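PDB 4YWE: putative aldehyde dehydrogenase from Burkholderia cenocepacia, which probably oxidises aldehydes with NAD or NADP as electron acceptor, as other members of the aldehyde dehydrogenase family do, and carries bound calcium and magnesium ions. Local coordinates for residues T151-P156 with G169-A174; A56-A61 with A177-P182; S280-N285 with T312-L317; Q338-F343 with F369-A374. All blocks are in the same frame, centred on the assembly; numbering follows the deposited sequence.

Contact 1 of 4, residues T151-P156 with G169-A174; sequences TGHIVP and GAALAA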
loop_
_atom_site.group_PDB
_atom_site.type_symbol
_atom_site.label_atom_id
_atom_site.label_comp_id
_atom_site.label_asym_id
_atom_site.label_seq_id
_atom_site.Cartn_x
_atom_site.Cartn_y
_atom_site.Cartn_z
ATOM N N THR A 151 -13.763 -9.031 -19.837
ATOM C CA THR A 151 -12.549 -9.835 -19.788
ATOM C C THR A 151 -12.762 -11.197 -20.437
ATOM O O THR A 151 -13.771 -11.857 -20.197
ATOM C CB THR A 151 -12.057 -10.042 -18.343
ATOM O OG1 THR A 151 -13.115 -10.594 -17.551
ATOM C CG2 THR A 151 -11.611 -8.719 -17.738
ATOM N N GLY A 152 -11.806 -11.603 -21.266
ATOM C CA GLY A 152 -11.840 -12.912 -21.891
ATOM C C GLY A 152 -11.003 -13.906 -21.113
ATOM O O GLY A 152 -9.924 -13.569 -20.623
ATOM N N HIS A 153 -11.495 -15.135 -20.999
ATOM C CA HIS A 153 -10.825 -16.141 -20.186
ATOM C C HIS A 153 -10.639 -17.452 -20.941
ATOM O O HIS A 153 -11.613 -18.104 -21.318
ATOM C CB HIS A 153 -11.614 -16.386 -18.897
ATOM C CG HIS A 153 -11.841 -15.151 -18.084
ATOM N ND1 HIS A 153 -11.056 -14.817 -17.001
ATOM C CD2 HIS A 153 -12.763 -14.166 -18.196
ATOM C CE1 HIS A 153 -11.485 -13.681 -16.481
ATOM N NE2 HIS A 153 -12.521 -13.265 -17.187
ATOM N N ILE A 154 -9.385 -17.829 -21.161
ATOM C CA ILE A 154 -9.067 -19.115 -21.766
ATOM C C ILE A 154 -8.659 -20.087 -20.667
ATOM O O ILE A 154 -7.610 -19.928 -20.043
ATOM C CB ILE A 154 -7.966 -18.986 -22.831
ATOM C CG1 ILE A 154 -8.311 -17.879 -23.829
ATOM C CG2 ILE A 154 -7.762 -20.315 -23.547
ATOM C CD1 ILE A 154 -9.581 -18.132 -24.607
ATOM N N VAL A 155 -9.497 -21.089 -20.430
ATOM C CA VAL A 155 -9.281 -22.030 -19.339
ATOM C C VAL A 155 -8.935 -23.410 -19.888
ATOM O O VAL A 155 -9.638 -23.931 -20.753
ATOM C CB VAL A 155 -10.514 -22.092 -18.420
ATOM C CG1 VAL A 155 -10.271 -23.040 -17.254
ATOM C CG2 VAL A 155 -10.863 -20.698 -17.917
ATOM N N PRO A 156 -7.839 -24.004 -19.391
ATOM C CA PRO A 156 -7.395 -25.321 -19.859
ATOM C C PRO A 156 -8.110 -26.487 -19.175
ATOM O O PRO A 156 -9.001 -26.279 -18.351
ATOM C CB PRO A 156 -5.904 -25.320 -19.519
ATOM C CG PRO A 156 -5.804 -24.447 -18.328
ATOM C CD PRO A 156 -6.875 -23.394 -18.460
ATOM N N GLY A 169 -12.903 -15.416 -10.830
ATOM C CA GLY A 169 -13.132 -14.917 -9.486
ATOM C C GLY A 169 -12.519 -13.552 -9.237
ATOM O O GLY A 169 -13.129 -12.693 -8.599
ATOM N N ALA A 170 -11.308 -13.350 -9.745
ATOM C CA ALA A 170 -10.624 -12.070 -9.602
ATOM C C ALA A 170 -11.226 -11.024 -10.535
ATOM O O ALA A 170 -11.374 -9.860 -10.164
ATOM C CB ALA A 170 -9.134 -12.229 -9.873
ATOM N N ALA A 171 -11.569 -11.450 -11.747
ATOM C CA ALA A 171 -12.149 -10.556 -12.744
ATOM C C ALA A 171 -13.496 -10.016 -12.275
ATOM O O ALA A 171 -13.781 -8.827 -12.409
ATOM C CB ALA A 171 -12.299 -11.278 -14.078
ATOM N N LEU A 172 -14.321 -10.899 -11.723
ATOM C CA LEU A 172 -15.625 -10.509 -11.200
ATOM C C LEU A 172 -15.486 -9.565 -10.012
ATOM O O LEU A 172 -16.203 -8.568 -9.915
ATOM C CB LEU A 172 -16.433 -11.744 -10.797
ATOM C CG LEU A 172 -17.061 -12.542 -11.939
ATOM C CD1 LEU A 172 -17.713 -13.811 -11.409
ATOM C CD2 LEU A 172 -18.073 -11.682 -12.684
ATOM N N ALA A 173 -14.561 -9.885 -9.112
ATOM C CA ALA A 173 -14.333 -9.070 -7.925
ATOM C C ALA A 173 -13.872 -7.671 -8.320
ATOM O O ALA A 173 -14.197 -6.688 -7.654
ATOM C CB ALA A 173 -13.310 -9.732 -7.008
ATOM N N ALA A 174 -13.126 -7.595 -9.418
ATOM C CA ALA A 174 -12.619 -6.324 -9.923
ATOM C C ALA A 174 -13.719 -5.507 -10.602
ATOM O O ALA A 174 -13.558 -4.309 -10.837
ATOM C CB ALA A 174 -11.468 -6.563 -10.887
#

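Contact 2 of 4, residues A56-A61 with A177-P182; sequences AAARDA and ACVVKP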
loop_
_atom_site.group_PDB
_atom_site.type_symbol
_atom_site.label_atom_id
_atom_site.label_comp_id
_atom_site.label_asym_id
_atom_site.label_seq_id
_atom_site.Cartn_x
_atom_site.Cartn_y
_atom_site.Cartn_z
ATOM N N ALA A 56 -21.381 -9.528 -26.489
ATOM C CA ALA A 56 -22.520 -8.617 -26.482
ATOM C C ALA A 56 -23.209 -8.627 -25.120
ATOM O O ALA A 56 -23.508 -7.572 -24.559
ATOM C CB ALA A 56 -23.507 -8.989 -27.580
ATOM N N ALA A 57 -23.451 -9.825 -24.597
ATOM C CA ALA A 57 -24.097 -9.986 -23.299
ATOM C C ALA A 57 -23.238 -9.401 -22.182
ATOM O O ALA A 57 -23.742 -8.719 -21.290
ATOM C CB ALA A 57 -24.388 -11.454 -23.031
ATOM N N ALA A 58 -21.938 -9.669 -22.243
ATOM C CA ALA A 58 -21.002 -9.171 -21.243
ATOM C C ALA A 58 -20.971 -7.647 -21.223
ATOM O O ALA A 58 -20.981 -7.034 -20.157
ATOM C CB ALA A 58 -19.613 -9.725 -21.498
ATOM N N ARG A 59 -20.942 -7.041 -22.407
ATOM C CA ARG A 59 -20.895 -5.586 -22.524
ATOM C C ARG A 59 -22.143 -4.931 -21.938
ATOM O O ARG A 59 -22.048 -3.932 -21.224
ATOM C CB ARG A 59 -20.728 -5.169 -23.987
ATOM C CG ARG A 59 -20.674 -3.661 -24.196
ATOM C CD ARG A 59 -19.526 -3.037 -23.414
ATOM N NE ARG A 59 -18.241 -3.633 -23.766
ATOM C CZ ARG A 59 -17.086 -3.325 -23.185
ATOM N NH1 ARG A 59 -15.969 -3.924 -23.573
ATOM N NH2 ARG A 59 -17.046 -2.419 -22.217
ATOM N N ASP A 60 -23.308 -5.493 -22.248
ATOM C CA ASP A 60 -24.567 -4.978 -21.721
ATOM C C ASP A 60 -24.606 -5.110 -20.204
ATOM O O ASP A 60 -25.036 -4.194 -19.503
ATOM C CB ASP A 60 -25.758 -5.709 -22.342
ATOM C CG ASP A 60 -25.893 -5.447 -23.827
ATOM O OD1 ASP A 60 -25.399 -4.399 -24.296
ATOM O OD2 ASP A 60 -26.496 -6.288 -24.526
ATOM N N ALA A 61 -24.155 -6.256 -19.706
ATOM C CA ALA A 61 -24.127 -6.508 -18.273
ATOM C C ALA A 61 -23.182 -5.542 -17.570
ATOM O O ALA A 61 -23.501 -5.019 -16.503
ATOM C CB ALA A 61 -23.722 -7.941 -17.995
ATOM N N ALA A 177 -17.093 -7.915 -16.524
ATOM C CA ALA A 177 -18.003 -8.939 -17.026
ATOM C C ALA A 177 -17.179 -9.946 -17.820
ATOM O O ALA A 177 -16.251 -9.565 -18.530
ATOM C CB ALA A 177 -19.097 -8.326 -17.882
ATOM N N CYS A 178 -17.513 -11.227 -17.702
ATOM C CA CYS A 178 -16.612 -12.276 -18.170
ATOM C C CYS A 178 -17.132 -13.084 -19.355
ATOM O O CYS A 178 -18.309 -13.436 -19.419
ATOM C CB CYS A 178 -16.291 -13.229 -17.016
ATOM S SG CYS A 178 -15.603 -12.406 -15.565
ATOM N N VAL A 179 -16.231 -13.370 -20.290
ATOM C CA VAL A 179 -16.500 -14.287 -21.389
ATOM C C VAL A 179 -15.486 -15.419 -21.305
ATOM O O VAL A 179 -14.279 -15.184 -21.379
ATOM C CB VAL A 179 -16.433 -13.583 -22.752
ATOM C CG1 VAL A 179 -16.687 -14.582 -23.874
ATOM C CG2 VAL A 179 -17.434 -12.442 -22.808
ATOM N N VAL A 180 -15.975 -16.644 -21.145
ATOM C CA VAL A 180 -15.099 -17.779 -20.877
ATOM C C VAL A 180 -15.126 -18.814 -21.998
ATOM O O VAL A 180 -16.189 -19.272 -22.414
ATOM C CB VAL A 180 -15.469 -18.444 -19.539
ATOM C CG1 VAL A 180 -14.527 -19.600 -19.237
ATOM C CG2 VAL A 180 -15.453 -17.421 -18.413
ATOM N N LYS A 181 -13.940 -19.180 -22.475
ATOM C CA LYS A 181 -13.790 -20.268 -23.432
ATOM C C LYS A 181 -12.998 -21.397 -22.780
ATOM O O LYS A 181 -11.773 -21.440 -22.887
ATOM C CB LYS A 181 -13.091 -19.785 -24.706
ATOM C CG LYS A 181 -13.601 -20.421 -25.996
ATOM C CD LYS A 181 -13.408 -21.933 -26.017
ATOM C CE LYS A 181 -11.936 -22.313 -26.010
ATOM N NZ LYS A 181 -11.748 -23.791 -26.080
ATOM N N PRO A 182 -13.698 -22.313 -22.097
ATOM C CA PRO A 182 -13.033 -23.425 -21.412
ATOM C C PRO A 182 -12.540 -24.493 -22.388
ATOM O O PRO A 182 -12.879 -24.448 -23.571
ATOM C CB PRO A 182 -14.128 -23.970 -20.496
ATOM C CG PRO A 182 -15.393 -23.665 -21.222
ATOM C CD PRO A 182 -15.162 -22.354 -21.927
#

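Contact 3 of 4, residues S280-N285 with T312-L317; sequences SAIVQN and TAFNGL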
loop_
_atom_site.group_PDB
_atom_site.type_symbol
_atom_site.label_atom_id
_atom_site.label_comp_id
_atom_site.label_asym_id
_atom_site.label_seq_id
_atom_site.Cartn_x
_atom_site.Cartn_y
_atom_site.Cartn_z
ATOM N N SER A 280 4.418 -36.161 -4.574
ATOM C CA SER A 280 3.103 -35.617 -4.896
ATOM C C SER A 280 3.188 -34.407 -5.824
ATOM O O SER A 280 2.249 -34.122 -6.560
ATOM C CB SER A 280 2.350 -35.239 -3.617
ATOM O OG SER A 280 3.072 -34.286 -2.857
ATOM N N ALA A 281 4.318 -33.708 -5.800
ATOM C CA ALA A 281 4.498 -32.526 -6.637
ATOM C C ALA A 281 4.545 -32.874 -8.126
ATOM O O ALA A 281 4.342 -32.008 -8.976
ATOM C CB ALA A 281 5.760 -31.780 -6.234
ATOM N N ILE A 282 4.812 -34.139 -8.439
ATOM C CA ILE A 282 4.891 -34.581 -9.829
ATOM C C ILE A 282 3.830 -35.646 -10.110
ATOM O O ILE A 282 3.527 -35.947 -11.264
ATOM C CB ILE A 282 6.312 -35.099 -10.165
ATOM C CG1 ILE A 282 6.501 -35.242 -11.679
ATOM C CG2 ILE A 282 6.587 -36.416 -9.455
ATOM C CD1 ILE A 282 6.179 -33.988 -12.465
ATOM N N VAL A 283 3.255 -36.204 -9.050
ATOM C CA VAL A 283 2.249 -37.253 -9.190
ATOM C C VAL A 283 0.851 -36.641 -9.279
ATOM O O VAL A 283 -0.026 -37.174 -9.962
ATOM C CB VAL A 283 2.352 -38.273 -8.031
ATOM C CG1 VAL A 283 1.120 -39.164 -7.963
ATOM C CG2 VAL A 283 3.605 -39.118 -8.190
ATOM N N GLN A 284 0.660 -35.509 -8.604
ATOM C CA GLN A 284 -0.622 -34.803 -8.604
ATOM C C GLN A 284 -1.111 -34.506 -10.018
ATOM O O GLN A 284 -0.372 -33.956 -10.836
ATOM C CB GLN A 284 -0.512 -33.497 -7.813
ATOM C CG GLN A 284 -1.790 -32.677 -7.774
ATOM C CD GLN A 284 -1.602 -31.339 -7.080
ATOM O OE1 GLN A 284 -0.491 -30.979 -6.692
ATOM N NE2 GLN A 284 -2.692 -30.595 -6.922
ATOM N N ASN A 285 -2.359 -34.884 -10.287
ATOM C CA ASN A 285 -2.998 -34.689 -11.588
ATOM C C ASN A 285 -2.186 -35.322 -12.717
ATOM O O ASN A 285 -2.152 -34.804 -13.830
ATOM C CB ASN A 285 -3.209 -33.197 -11.865
ATOM C CG ASN A 285 -4.297 -32.940 -12.892
ATOM O OD1 ASN A 285 -5.286 -33.669 -12.962
ATOM N ND2 ASN A 285 -4.117 -31.900 -13.697
ATOM N N THR A 312 12.031 -46.268 -4.445
ATOM C CA THR A 312 11.149 -47.109 -3.644
ATOM C C THR A 312 9.741 -46.523 -3.601
ATOM O O THR A 312 8.752 -47.250 -3.700
ATOM C CB THR A 312 11.681 -47.276 -2.205
ATOM O OG1 THR A 312 12.989 -47.856 -2.240
ATOM C CG2 THR A 312 10.758 -48.169 -1.391
ATOM N N ALA A 313 9.659 -45.202 -3.469
ATOM C CA ALA A 313 8.374 -44.512 -3.423
ATOM C C ALA A 313 7.622 -44.638 -4.746
ATOM O O ALA A 313 6.411 -44.864 -4.761
ATOM C CB ALA A 313 8.573 -43.047 -3.064
ATOM N N PHE A 314 8.342 -44.495 -5.855
ATOM C CA PHE A 314 7.725 -44.570 -7.176
ATOM C C PHE A 314 7.231 -45.976 -7.506
ATOM O O PHE A 314 6.231 -46.136 -8.203
ATOM C CB PHE A 314 8.706 -44.092 -8.250
ATOM C CG PHE A 314 8.546 -42.642 -8.611
ATOM C CD1 PHE A 314 8.873 -41.647 -7.705
ATOM C CD2 PHE A 314 8.067 -42.274 -9.858
ATOM C CE1 PHE A 314 8.726 -40.313 -8.035
ATOM C CE2 PHE A 314 7.918 -40.941 -10.195
ATOM C CZ PHE A 314 8.247 -39.960 -9.282
ATOM N N ASN A 315 7.927 -46.991 -7.000
ATOM C CA ASN A 315 7.521 -48.378 -7.221
ATOM C C ASN A 315 6.176 -48.684 -6.565
ATOM O O ASN A 315 5.460 -49.590 -6.994
ATOM C CB ASN A 315 8.583 -49.345 -6.691
ATOM C CG ASN A 315 9.812 -49.408 -7.577
ATOM O OD1 ASN A 315 9.720 -49.278 -8.798
ATOM N ND2 ASN A 315 10.973 -49.613 -6.965
ATOM N N GLY A 316 5.838 -47.924 -5.529
ATOM C CA GLY A 316 4.620 -48.157 -4.776
ATOM C C GLY A 316 3.424 -47.364 -5.260
ATOM O O GLY A 316 2.337 -47.447 -4.687
ATOM N N LEU A 317 3.624 -46.591 -6.320
ATOM C CA LEU A 317 2.554 -45.778 -6.883
ATOM C C LEU A 317 1.639 -46.621 -7.767
ATOM O O LEU A 317 2.108 -47.389 -8.606
ATOM C CB LEU A 317 3.134 -44.610 -7.679
ATOM C CG LEU A 317 3.932 -43.595 -6.859
ATOM C CD1 LEU A 317 4.614 -42.585 -7.767
ATOM C CD2 LEU A 317 3.030 -42.894 -5.855
#

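Contact 4 of 4, residues Q338-F343 with F369-A374; sequences QRVWDF and FYQAPA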
loop_
_atom_site.group_PDB
_atom_site.type_symbol
_atom_site.label_atom_id
_atom_site.label_comp_id
_atom_site.label_asym_id
_atom_site.label_seq_id
_atom_site.Cartn_x
_atom_site.Cartn_y
_atom_site.Cartn_z
ATOM N N GLN A 338 0.602 -40.144 -25.884
ATOM C CA GLN A 338 1.627 -40.415 -26.885
ATOM C C GLN A 338 2.812 -39.470 -26.711
ATOM O O GLN A 338 3.961 -39.851 -26.937
ATOM C CB GLN A 338 1.047 -40.286 -28.296
ATOM C CG GLN A 338 2.030 -40.605 -29.412
ATOM C CD GLN A 338 2.442 -42.065 -29.429
ATOM O OE1 GLN A 338 3.631 -42.384 -29.425
ATOM N NE2 GLN A 338 1.460 -42.958 -29.454
ATOM N N ARG A 339 2.525 -38.238 -26.306
ATOM C CA ARG A 339 3.566 -37.239 -26.091
ATOM C C ARG A 339 4.496 -37.650 -24.954
ATOM O O ARG A 339 5.712 -37.477 -25.043
ATOM C CB ARG A 339 2.944 -35.872 -25.799
ATOM C CG ARG A 339 3.957 -34.793 -25.456
ATOM C CD ARG A 339 3.288 -33.450 -25.229
ATOM N NE ARG A 339 4.254 -32.423 -24.849
ATOM C CZ ARG A 339 4.976 -31.721 -25.717
ATOM N NH1 ARG A 339 4.842 -31.934 -27.019
ATOM N NH2 ARG A 339 5.832 -30.807 -25.283
ATOM N N VAL A 340 3.919 -38.198 -23.889
ATOM C CA VAL A 340 4.699 -38.684 -22.758
ATOM C C VAL A 340 5.525 -39.896 -23.185
ATOM O O VAL A 340 6.684 -40.039 -22.793
ATOM C CB VAL A 340 3.792 -39.028 -21.559
ATOM C CG1 VAL A 340 4.610 -39.628 -20.422
ATOM C CG2 VAL A 340 3.045 -37.790 -21.087
ATOM N N TRP A 341 4.922 -40.759 -23.998
ATOM C CA TRP A 341 5.609 -41.934 -24.523
ATOM C C TRP A 341 6.851 -41.549 -25.321
ATOM O O TRP A 341 7.880 -42.219 -25.245
ATOM C CB TRP A 341 4.667 -42.761 -25.404
ATOM C CG TRP A 341 3.661 -43.561 -24.640
ATOM C CD1 TRP A 341 3.669 -43.830 -23.302
ATOM C CD2 TRP A 341 2.494 -44.202 -25.171
ATOM N NE1 TRP A 341 2.580 -44.599 -22.967
ATOM C CE2 TRP A 341 1.843 -44.839 -24.097
ATOM C CE3 TRP A 341 1.938 -44.297 -26.450
ATOM C CZ2 TRP A 341 0.664 -45.564 -24.262
ATOM C CZ3 TRP A 341 0.766 -45.014 -26.613
ATOM C CH2 TRP A 341 0.142 -45.638 -25.525
ATOM N N ASP A 342 6.745 -40.470 -26.089
ATOM C CA ASP A 342 7.847 -40.018 -26.931
ATOM C C ASP A 342 9.011 -39.503 -26.089
ATOM O O ASP A 342 10.174 -39.712 -26.435
ATOM C CB ASP A 342 7.375 -38.936 -27.902
ATOM C CG ASP A 342 6.360 -39.457 -28.902
ATOM O OD1 ASP A 342 6.225 -40.693 -29.022
ATOM O OD2 ASP A 342 5.703 -38.634 -29.570
ATOM N N PHE A 343 8.693 -38.829 -24.988
ATOM C CA PHE A 343 9.717 -38.374 -24.053
ATOM C C PHE A 343 10.461 -39.556 -23.442
ATOM O O PHE A 343 11.691 -39.587 -23.423
ATOM C CB PHE A 343 9.099 -37.524 -22.941
ATOM C CG PHE A 343 8.992 -36.067 -23.276
ATOM C CD1 PHE A 343 10.080 -35.227 -23.119
ATOM C CD2 PHE A 343 7.799 -35.533 -23.734
ATOM C CE1 PHE A 343 9.985 -33.880 -23.421
ATOM C CE2 PHE A 343 7.698 -34.187 -24.037
ATOM C CZ PHE A 343 8.791 -33.361 -23.879
ATOM N N PHE A 369 -6.359 -44.064 -20.992
ATOM C CA PHE A 369 -5.058 -43.486 -21.305
ATOM C C PHE A 369 -4.185 -43.423 -20.055
ATOM O O PHE A 369 -3.919 -42.345 -19.522
ATOM C CB PHE A 369 -5.228 -42.091 -21.910
ATOM C CG PHE A 369 -6.397 -41.981 -22.844
ATOM C CD1 PHE A 369 -6.348 -42.548 -24.107
ATOM C CD2 PHE A 369 -7.548 -41.312 -22.458
ATOM C CE1 PHE A 369 -7.426 -42.450 -24.969
ATOM C CE2 PHE A 369 -8.627 -41.209 -23.316
ATOM C CZ PHE A 369 -8.567 -41.779 -24.573
ATOM N N TYR A 370 -3.735 -44.587 -19.598
ATOM C CA TYR A 370 -2.997 -44.679 -18.345
ATOM C C TYR A 370 -1.487 -44.619 -18.550
ATOM O O TYR A 370 -0.945 -45.220 -19.478
ATOM C CB TYR A 370 -3.379 -45.963 -17.606
ATOM C CG TYR A 370 -4.830 -45.992 -17.185
ATOM C CD1 TYR A 370 -5.243 -45.382 -16.008
ATOM C CD2 TYR A 370 -5.790 -46.617 -17.970
ATOM C CE1 TYR A 370 -6.568 -45.397 -15.622
ATOM C CE2 TYR A 370 -7.121 -46.639 -17.589
ATOM C CZ TYR A 370 -7.503 -46.027 -16.414
ATOM O OH TYR A 370 -8.823 -46.043 -16.031
ATOM N N GLN A 371 -0.820 -43.879 -17.672
ATOM C CA GLN A 371 0.629 -43.747 -17.706
ATOM C C GLN A 371 1.185 -43.728 -16.288
ATOM O O GLN A 371 0.903 -42.813 -15.512
ATOM C CB GLN A 371 1.040 -42.478 -18.455
ATOM C CG GLN A 371 2.519 -42.143 -18.341
ATOM C CD GLN A 371 3.408 -43.199 -18.967
ATOM O OE1 GLN A 371 3.394 -43.399 -20.181
ATOM N NE2 GLN A 371 4.185 -43.883 -18.138
ATOM N N ALA A 372 1.968 -44.745 -15.951
ATOM C CA ALA A 372 2.561 -44.847 -14.625
ATOM C C ALA A 372 3.626 -43.775 -14.427
ATOM O O ALA A 372 4.368 -43.459 -15.356
ATOM C CB ALA A 372 3.154 -46.230 -14.415
ATOM N N PRO A 373 3.693 -43.204 -13.214
ATOM C CA PRO A 373 4.734 -42.225 -12.886
ATOM C C PRO A 373 6.127 -42.809 -13.065
ATOM O O PRO A 373 6.356 -43.956 -12.690
ATOM C CB PRO A 373 4.457 -41.896 -11.417
ATOM C CG PRO A 373 3.009 -42.196 -11.234
ATOM C CD PRO A 373 2.751 -43.393 -12.100
ATOM N N ALA A 374 7.039 -42.031 -13.639
ATOM C CA ALA A 374 8.368 -42.536 -13.957
ATOM C C ALA A 374 9.461 -41.690 -13.320
ATOM O O ALA A 374 9.417 -40.460 -13.363
ATOM C CB ALA A 374 8.560 -42.594 -15.465
HETATM O O HOH W 1 1.400 -46.413 -20.560
#

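Contact 1 of 4, residues T151-P156 with G169-A174
The imidazole of His153 meets Ala171 at its edge, with the methyl CB near the ring plane. CE1 of His153 lies 3.5 Å from CB of Ala171, and NE2 of His153 follows at 3.7 Å. The same methyl touches the hydroxyl of Thr151, with OG1 3.6 Å from Ala171 CB. One alanine methyl therefore sits against two polar side chains of the strand. Those two are tied to each other: Thr151 OG1 and His153 NE2 share a hydrogen bond of 2.8 Å. CG of His153 lies anti to the carbonyl carbon (chi1 -56°), which sends the ring along the strand face toward Thr151. The second ring nitrogen, ND1, is hydrogen-bonded to Ser167 OG on the helix. With both nitrogens held, the rotation of the imidazole is fixed, and its polar atoms are satisfied although the residue is buried. Ala171 also packs on Cys178 and Phe476. Strand 139-155, helix 160-174 and strand 177-182 form a beta-alpha-beta unit, and this contact joins its first strand to its helix. Strand 139-155 runs parallel to strand 177-182 on one flank and to strand 229-233 on the other.

Contact 2 of 4, residues A56-A61 with A177-P182
Ala58 touches both Ala177 and Val179, so one small helix residue spans two positions of the strand. Its methyl CB lies 3.7 Å from CG2 of Val179 and 3.9 Å from CB of Ala177. The backbone comes closer still: the carbonyl O of Ala58 is 3.2 Å from CB of Ala177. This is van der Waals contact, and no hydrogen bond crosses between the two segments. The CA atoms of Ala58 and Ala177 are only 5.2 Å apart, a closeness that two alanines allow. Val179 has CG1 anti to the backbone N (chi1 179°), while CG2 lies beside that N and is the branch that meets Ala58. The helix segment runs nearly antiparallel to the strand segment, at 168°, with axes 7.5 Å apart at their closest.

Further out, Asn208 and Val150 also pack on Ala58, and Leu221 packs on Val179. Backbone hydrogen bonds to Thr151 hold both Ala177 and Val179 in the sheet. On the outer part of the helix, Arg59 makes a salt bridge with Asp228 and packs on Arg437 of a second subunit. Helix 48-63 thus packs against the beginning of strand 177-182, which lies between strands 139-155 and 207-209 in a mixed sheet, with Cys178 turned toward helix 160-174.

Contact 3 of 4, residues S280-N285 with T312-L317
Val283 closes helix 271-283 and Leu317 follows helix 303-315; they are the nearest backbone pair, and at 8.8 Å between their CA atoms the side chains make the contact. CG2 of Val283 meets CD1 of Leu317 at 3.6 Å, the two side chains crossing obliquely. The second meeting is between Ile282 and Phe314. Here CG2 of Ile282 lies 3.9 Å from CZ, the far end of the phenyl ring, and the side chains cross at about a right angle. Ile282 has CG1 anti to the backbone N (chi1 -166°), and this branch leads away from the other segment while CG2 does the touching. Phe314 starts out to one side, but its ring reaches across to the isoleucine. CD1 of Leu317 also lies over one face of that ring, 4.0 Å above its plane and offset toward the rim. The methyl is thus shared between Val283 and Phe314, and the contact is wholly apolar. It joins the end of helix 271-283 to helix 303-315 and the residues just after it. Phe314 also packs on Ala356 of strand 354-360, and the backbone of Leu317 is hydrogen-bonded to Gln359 of that same strand.

Contact 4 of 4, residues Q338-F343 with F369-A374
This is a helix-to-loop contact, part apolar and part bridged by water. In this aldehyde dehydrogenase-like fold it joins helix 334-349 to the loop that leads from strand 354-360 to strand 374-376, two strands of a mixed sheet. Val340 and Trp341 of the helix receive Gln371 of the loop. Val340 and Gln371 point at each other from opposite directions, and CG1 of Val340 lies 3.9 Å from CG of Gln371. The glutamine starts with CG anti to the backbone N and then bends at chi2 (64°). This bend brings OE1 to the edge of the indole, near its plane. OE1 of Gln371 is 3.1 Å from NE1 of Trp341 and 3.2 Å from its CD1. The ring and amide planes stand 81° apart.

A water sits at the indole N-H. NE1 of Trp341 donates to this water at 3.2 Å, and the water donates in turn to the carbonyl O of Tyr370 at 2.8 Å. The water lies in the ring plane, at the edge. Tyr370 O accepts a second bond, from Gln337 NE2, so the helix holds this carbonyl directly as well as through water. Val340 also packs on Leu331, and Gln371 on Leu344. The other end of the glutamine amide turns back to its own loop. NE2 of Gln371 donates to Ala372 O over 2.8 Å, nearly straight at 171°, and reaches a lone pair in the carbonyl plane.

Contacts 1 and 2 share a sheet and lie on one side of the chain's centre; contacts 3 and 4 lie on the other. The strands of contacts 1 and 2 join directly: His153 N is 2.8 Å from Val179 O, a probable hydrogen bond. His153 NE2 also packs on Cys178 SG at 3.6 Å. Contacts 3 and 4, with centres 14 Å apart, touch through Leu317 CD1 and Pro373 CB at 3.7 Å. The two pairs do not meet; even contacts 1 and 3 keep about 9 Å between nearest atoms. Contact 1 comes near the predicted active site, with the His153 side chain about 10 Å from that of Glu256. Contact 3 lies away from the annotated sites.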